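Local coordinates for HIT domain-containing protein (Sulfolobus tokodaii, PDB 2EO4), which is a zinc-binding histidine triad family protein that probably hydrolyses nucleotide substrates, possibly adenylyl sulfate, at residues G77-T82 and H98-W103; V31-T36 and K112-R117. One frame throughout, in Å; residues are numbered along the deposited sequence.

Contact 1 (G77-T82 and H98-W103). With PO4 (phosphate ion), chain C.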
loop_
_atom_site.group_PDB
_atom_site.type_symbol
_atom_site.label_atom_id
_atom_site.label_comp_id
_atom_site.label_asym_id
_atom_site.label_seq_id
_atom_site.Cartn_x
_atom_site.Cartn_y
_atom_site.Cartn_z
ATOM N N GLY A 77 -7.442 -11.729 7.203
ATOM C CA GLY A 77 -7.206 -10.602 6.322
ATOM C C GLY A 77 -5.915 -9.883 6.657
ATOM O O GLY A 77 -5.243 -10.209 7.638
ATOM N N LEU A 78 -5.568 -8.905 5.828
ATOM C CA LEU A 78 -4.357 -8.116 6.027
ATOM C C LEU A 78 -4.592 -6.709 5.511
ATOM O O LEU A 78 -5.264 -6.524 4.500
ATOM C CB LEU A 78 -3.183 -8.699 5.240
ATOM C CG LEU A 78 -2.730 -10.140 5.487
ATOM C CD1 LEU A 78 -1.718 -10.517 4.407
ATOM C CD2 LEU A 78 -2.127 -10.278 6.876
ATOM N N ARG A 79 -4.034 -5.732 6.219
ATOM C CA ARG A 79 -4.115 -4.332 5.820
ATOM C C ARG A 79 -2.699 -3.964 5.384
ATOM O O ARG A 79 -1.762 -4.124 6.161
ATOM C CB ARG A 79 -4.496 -3.439 7.009
ATOM C CG ARG A 79 -5.864 -3.687 7.629
ATOM C CD ARG A 79 -5.956 -3.032 9.010
ATOM N NE ARG A 79 -5.639 -1.604 8.972
ATOM C CZ ARG A 79 -5.337 -0.873 10.042
ATOM N NH1 ARG A 79 -5.308 -1.430 11.247
ATOM N NH2 ARG A 79 -5.054 0.418 9.907
ATOM N N LEU A 80 -2.540 -3.497 4.147
ATOM C CA LEU A 80 -1.230 -3.079 3.650
ATOM C C LEU A 80 -1.266 -1.568 3.476
ATOM O O LEU A 80 -2.210 -1.033 2.892
ATOM C CB LEU A 80 -0.920 -3.705 2.292
ATOM C CG LEU A 80 -0.972 -5.226 2.182
ATOM C CD1 LEU A 80 -0.399 -5.647 0.837
ATOM C CD2 LEU A 80 -0.207 -5.853 3.322
ATOM N N LEU A 81 -0.254 -0.874 3.978
ATOM C CA LEU A 81 -0.250 0.572 3.818
ATOM C C LEU A 81 1.117 1.209 3.948
ATOM O O LEU A 81 2.038 0.648 4.538
ATOM C CB LEU A 81 -1.189 1.230 4.830
ATOM C CG LEU A 81 -0.802 1.136 6.309
ATOM C CD1 LEU A 81 -1.408 2.306 7.069
ATOM C CD2 LEU A 81 -1.281 -0.185 6.888
ATOM N N THR A 82 1.243 2.391 3.358
ATOM C CA THR A 82 2.475 3.143 3.463
ATOM C C THR A 82 2.048 4.593 3.526
ATOM O O THR A 82 1.113 5.010 2.832
ATOM C CB THR A 82 3.432 2.893 2.270
ATOM O OG1 THR A 82 4.679 3.552 2.531
ATOM C CG2 THR A 82 2.832 3.387 0.961
ATOM N N HIS A 98 3.527 -1.305 5.741
ATOM C CA HIS A 98 2.996 -2.008 6.902
ATOM C C HIS A 98 2.145 -3.188 6.447
ATOM O O HIS A 98 1.373 -3.065 5.503
ATOM C CB HIS A 98 2.070 -1.093 7.714
ATOM C CG HIS A 98 2.753 0.080 8.343
ATOM N ND1 HIS A 98 3.194 0.068 9.648
ATOM C CD2 HIS A 98 3.023 1.317 7.865
ATOM C CE1 HIS A 98 3.706 1.249 9.948
ATOM N NE2 HIS A 98 3.614 2.026 8.884
ATOM N N ILE A 99 2.296 -4.324 7.126
ATOM C CA ILE A 99 1.466 -5.495 6.869
ATOM C C ILE A 99 0.869 -5.740 8.251
ATOM O O ILE A 99 1.566 -6.180 9.170
ATOM C CB ILE A 99 2.269 -6.743 6.443
ATOM C CG1 ILE A 99 3.011 -6.476 5.133
ATOM C CG2 ILE A 99 1.302 -7.923 6.224
ATOM C CD1 ILE A 99 3.914 -7.643 4.692
ATOM N N ILE A 100 -0.415 -5.432 8.392
ATOM C CA ILE A 100 -1.121 -5.565 9.662
ATOM C C ILE A 100 -2.203 -6.640 9.567
ATOM O O ILE A 100 -3.227 -6.450 8.911
ATOM C CB ILE A 100 -1.769 -4.213 10.046
ATOM C CG1 ILE A 100 -0.686 -3.131 10.113
ATOM C CG2 ILE A 100 -2.491 -4.333 11.389
ATOM C CD1 ILE A 100 -1.227 -1.719 10.331
ATOM N N PRO A 101 -1.985 -7.790 10.221
ATOM C CA PRO A 101 -2.951 -8.893 10.196
ATOM C C PRO A 101 -4.272 -8.605 10.897
ATOM O O PRO A 101 -4.323 -7.869 11.884
ATOM C CB PRO A 101 -2.195 -10.035 10.882
ATOM C CG PRO A 101 -0.748 -9.709 10.614
ATOM C CD PRO A 101 -0.728 -8.215 10.860
ATOM N N THR A 102 -5.341 -9.197 10.379
ATOM C CA THR A 102 -6.661 -9.038 10.970
ATOM C C THR A 102 -7.337 -10.404 11.038
ATOM O O THR A 102 -6.952 -11.333 10.326
ATOM C CB THR A 102 -7.554 -8.074 10.145
ATOM O OG1 THR A 102 -7.776 -8.611 8.835
ATOM C CG2 THR A 102 -6.892 -6.709 10.022
ATOM N N TRP A 103 -8.337 -10.516 11.905
ATOM C CA TRP A 103 -9.083 -11.759 12.076
ATOM C C TRP A 103 -10.554 -11.419 12.240
ATOM O O TRP A 103 -10.898 -10.357 12.759
ATOM C CB TRP A 103 -8.612 -12.503 13.330
ATOM C CG TRP A 103 -7.192 -12.961 13.275
ATOM C CD1 TRP A 103 -6.737 -14.182 12.860
ATOM C CD2 TRP A 103 -6.034 -12.196 13.619
ATOM N NE1 TRP A 103 -5.365 -14.222 12.927
ATOM C CE2 TRP A 103 -4.908 -13.017 13.390
ATOM C CE3 TRP A 103 -5.837 -10.895 14.101
ATOM C CZ2 TRP A 103 -3.602 -12.577 13.624
ATOM C CZ3 TRP A 103 -4.535 -10.458 14.334
ATOM C CH2 TRP A 103 -3.437 -11.300 14.094
HETATM P P PO4 C . 4.878 5.181 9.767
HETATM O O1 PO4 C . 5.391 3.902 10.310
HETATM O O2 PO4 C . 4.111 4.928 8.521
HETATM O O3 PO4 C . 3.986 5.820 10.779
HETATM O O4 PO4 C . 6.021 6.088 9.469
#
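H98 and L81 are a hydrogen-bonded pair of two antiparallel strands: H98 N gives a nearly straight hydrogen bond to L81 O, 2.7 Å long, and L81 N answers to H98 O. R79 and I100 exchange a second such pair. G77 and T102 make the third, where G77 N reaches T102 O over 3.2 Å. At the non-hydrogen-bonded pair L80–I99, L80 CA lies 3.2 Å from H98 O in a CA-H...O contact, a second donor for that carbonyl. These are neighbouring strands of the antiparallel sheet of the HIT fold; strand 77-84 pairs on its far side with a strand of the second subunit, so the sheet continues across the dimer. H98, in the predicted histidine triad motif beside the predicted nucleophile H96, has both ring nitrogens engaged. ND1 is hydrogen-bonded to H35 NE2, while NE2 donates to phosphate O2 at 3.0 Å (N-H...O angle 166°) and more weakly to O1. The phosphate, probably from the crystallisation liquor, also binds H96, N83 and the backbone at V91 and I92. With CG between its backbone N and carbonyl carbon (chi1 67°), L81 brings CD2 to 3.6 Å from H98 CB and also onto I100 CD1, a methyl that sits over the centre of one face of the R79 guanidinium. On the opposite sheet face, which packs against helix 52-72, L80 CD2 meets I99 CG1 (3.7 Å), and both residues touch S66. T102 OG1 turns to S87 OG of the second subunit for its hydrogen bond.

Contact 2 (V31-T36 and K112-R117)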
loop_
_atom_site.group_PDB
_atom_site.type_symbol
_atom_site.label_atom_id
_atom_site.label_comp_id
_atom_site.label_asym_id
_atom_site.label_seq_id
_atom_site.Cartn_x
_atom_site.Cartn_y
_atom_site.Cartn_z
ATOM N N VAL A 31 0.532 -3.089 16.000
ATOM C CA VAL A 31 -0.879 -2.732 16.087
ATOM C C VAL A 31 -1.658 -4.023 16.313
ATOM O O VAL A 31 -2.668 -4.045 17.017
ATOM C CB VAL A 31 -1.360 -2.070 14.777
ATOM C CG1 VAL A 31 -2.881 -2.036 14.727
ATOM C CG2 VAL A 31 -0.796 -0.664 14.679
ATOM N N SER A 32 -1.180 -5.098 15.697
ATOM C CA SER A 32 -1.807 -6.405 15.833
ATOM C C SER A 32 -0.715 -7.464 15.784
ATOM O O SER A 32 0.415 -7.194 15.369
ATOM C CB SER A 32 -2.823 -6.643 14.710
ATOM O OG SER A 32 -2.177 -6.836 13.464
ATOM N N LEU A 33 -1.055 -8.673 16.211
ATOM C CA LEU A 33 -0.101 -9.769 16.233
ATOM C C LEU A 33 0.472 -10.071 14.847
ATOM O O LEU A 33 -0.269 -10.360 13.908
ATOM C CB LEU A 33 -0.777 -11.021 16.801
ATOM C CG LEU A 33 0.111 -12.252 16.962
ATOM C CD1 LEU A 33 0.207 -12.632 18.438
ATOM C CD2 LEU A 33 -0.468 -13.395 16.151
ATOM N N GLY A 34 1.795 -9.997 14.725
ATOM C CA GLY A 34 2.434 -10.273 13.449
ATOM C C GLY A 34 2.690 -9.045 12.587
ATOM O O GLY A 34 3.204 -9.169 11.477
ATOM N N HIS A 35 2.328 -7.868 13.095
ATOM C CA HIS A 35 2.528 -6.605 12.377
ATOM C C HIS A 35 3.989 -6.547 11.929
ATOM O O HIS A 35 4.907 -6.629 12.747
ATOM C CB HIS A 35 2.192 -5.436 13.316
ATOM C CG HIS A 35 2.265 -4.082 12.675
ATOM N ND1 HIS A 35 1.913 -2.931 13.347
ATOM C CD2 HIS A 35 2.673 -3.689 11.445
ATOM C CE1 HIS A 35 2.102 -1.887 12.559
ATOM N NE2 HIS A 35 2.564 -2.319 11.399
ATOM N N THR A 36 4.193 -6.404 10.623
ATOM C CA THR A 36 5.529 -6.380 10.041
ATOM C C THR A 36 5.724 -5.217 9.078
ATOM O O THR A 36 4.764 -4.714 8.493
ATOM C CB THR A 36 5.790 -7.706 9.290
ATOM O OG1 THR A 36 5.793 -8.778 10.236
ATOM C CG2 THR A 36 7.125 -7.676 8.543
ATOM N N LYS A 112 0.036 -16.251 22.961
ATOM C CA LYS A 112 -0.391 -15.833 24.288
ATOM C C LYS A 112 -0.781 -14.363 24.322
ATOM O O LYS A 112 -1.025 -13.753 23.280
ATOM C CB LYS A 112 0.716 -16.102 25.313
ATOM C CG LYS A 112 0.857 -17.570 25.691
ATOM C CD LYS A 112 1.204 -18.434 24.488
ATOM C CE LYS A 112 1.053 -19.911 24.811
ATOM N NZ LYS A 112 -0.356 -20.250 25.162
ATOM N N SER A 113 -0.839 -13.804 25.527
ATOM C CA SER A 113 -1.208 -12.407 25.720
ATOM C C SER A 113 -0.516 -11.473 24.734
ATOM O O SER A 113 0.675 -11.609 24.453
ATOM C CB SER A 113 -0.879 -11.971 27.150
ATOM O OG SER A 113 0.512 -12.073 27.402
ATOM N N PHE A 114 -1.283 -10.523 24.211
ATOM C CA PHE A 114 -0.772 -9.543 23.263
ATOM C C PHE A 114 -1.283 -8.175 23.696
ATOM O O PHE A 114 -2.469 -8.012 23.985
ATOM C CB PHE A 114 -1.275 -9.856 21.850
ATOM C CG PHE A 114 -0.843 -8.853 20.816
ATOM C CD1 PHE A 114 0.462 -8.848 20.332
ATOM C CD2 PHE A 114 -1.735 -7.895 20.345
ATOM C CE1 PHE A 114 0.872 -7.898 19.395
ATOM C CE2 PHE A 114 -1.335 -6.941 19.409
ATOM C CZ PHE A 114 -0.028 -6.943 18.934
ATOM N N LYS A 115 -0.387 -7.197 23.748
ATOM C CA LYS A 115 -0.758 -5.845 24.144
ATOM C C LYS A 115 -0.684 -4.910 22.941
ATOM O O LYS A 115 0.381 -4.387 22.614
ATOM C CB LYS A 115 0.174 -5.350 25.252
ATOM C CG LYS A 115 0.140 -6.207 26.514
ATOM C CD LYS A 115 1.131 -5.712 27.560
ATOM C CE LYS A 115 0.792 -4.306 28.039
ATOM N NZ LYS A 115 1.773 -3.802 29.044
ATOM N N PRO A 116 -1.824 -4.686 22.266
ATOM C CA PRO A 116 -1.922 -3.820 21.087
ATOM C C PRO A 116 -1.246 -2.457 21.216
ATOM O O PRO A 116 -1.391 -1.772 22.230
ATOM C CB PRO A 116 -3.429 -3.694 20.880
ATOM C CG PRO A 116 -3.924 -5.030 21.315
ATOM C CD PRO A 116 -3.141 -5.264 22.593
ATOM N N ARG A 117 -0.502 -2.085 20.176
ATOM C CA ARG A 117 0.198 -0.804 20.100
ATOM C C ARG A 117 1.321 -0.571 21.106
ATOM O O ARG A 117 1.841 0.539 21.204
ATOM C CB ARG A 117 -0.817 0.340 20.195
ATOM C CG ARG A 117 -1.816 0.354 19.050
ATOM C CD ARG A 117 -2.830 1.478 19.195
ATOM N NE ARG A 117 -3.760 1.507 18.070
ATOM C CZ ARG A 117 -4.600 0.522 17.766
ATOM N NH1 ARG A 117 -4.635 -0.579 18.506
ATOM N NH2 ARG A 117 -5.403 0.634 16.715
#
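F114 lays its ring against the backbone of S32 and L33, with CZ 3.3 Å from S32 C and 3.4 Å from L33 N. The amide nitrogen of L33 stands over one face of the ring, displaced toward the rim, whereas V31 O lies in the ring plane at the edge, 4.0 Å from CE2. This reach depends on the side chain being extended: CG is anti to the backbone N (chi1 177°), which sends the ring out from segment 112-117 to the start of the type II turn S32–H35. L33 adds a looser apolar contact, CD1 to F114 CD1 at 4.2 Å. Farther along, P116 CB approaches V31 O, and the extended R117 chain brings its guanidinium alongside V31, whose CG1 rests over one face, 4.2 Å from NH2. V31 can present that methyl because CG1 is anti to its backbone N (chi1 165°).

The turn has its own bonds: H35 N to S32 O closes it, V31 N points almost straight at H35 ND1 in the imidazole plane (3.0 Å), and T36 OG1 donates to G34 O. The bond from V31 fixes the rotation of the H35 imidazole, which probably helps hold that ring in place beside the predicted triad. Replacing F114 with an alanine would probably leave the S32–L33 peptide without its aromatic cover and open a gap beside L33 CD1. No hydrogen bond crosses between the two segments, and the nearest V31 side-chain atom to the R117 guanidinium is a methyl, CG1; the adhesion of 31-36 to 112-117 therefore rests on van der Waals packing of an aromatic ring, aliphatic groups and peptide backbone rather than on matched polar partners.

How the contacts relate
From the N terminus, the chain passes through strand 22-26 into loop 31-36, the first half of contact 2, and enters strand 36-40. Helix 52-72 then leads to strand 77-84, and the return through 98-103 closes the short loop of contact 1. Only later, on the way to helix 122-143, does 112-117 come back to 31-36, so the longer loop of contact 2 encloses contact 1. The contact centres lie about 12 Å apart, and the contacts touch: I99 N with T36 O, and P101 O with S32 OG, are probable hydrogen bonds, while W103 packs on L33. Contact 1 joins two sheet strands, and contact 2 ties the segment leading to the C-terminal helix to the loop beside them.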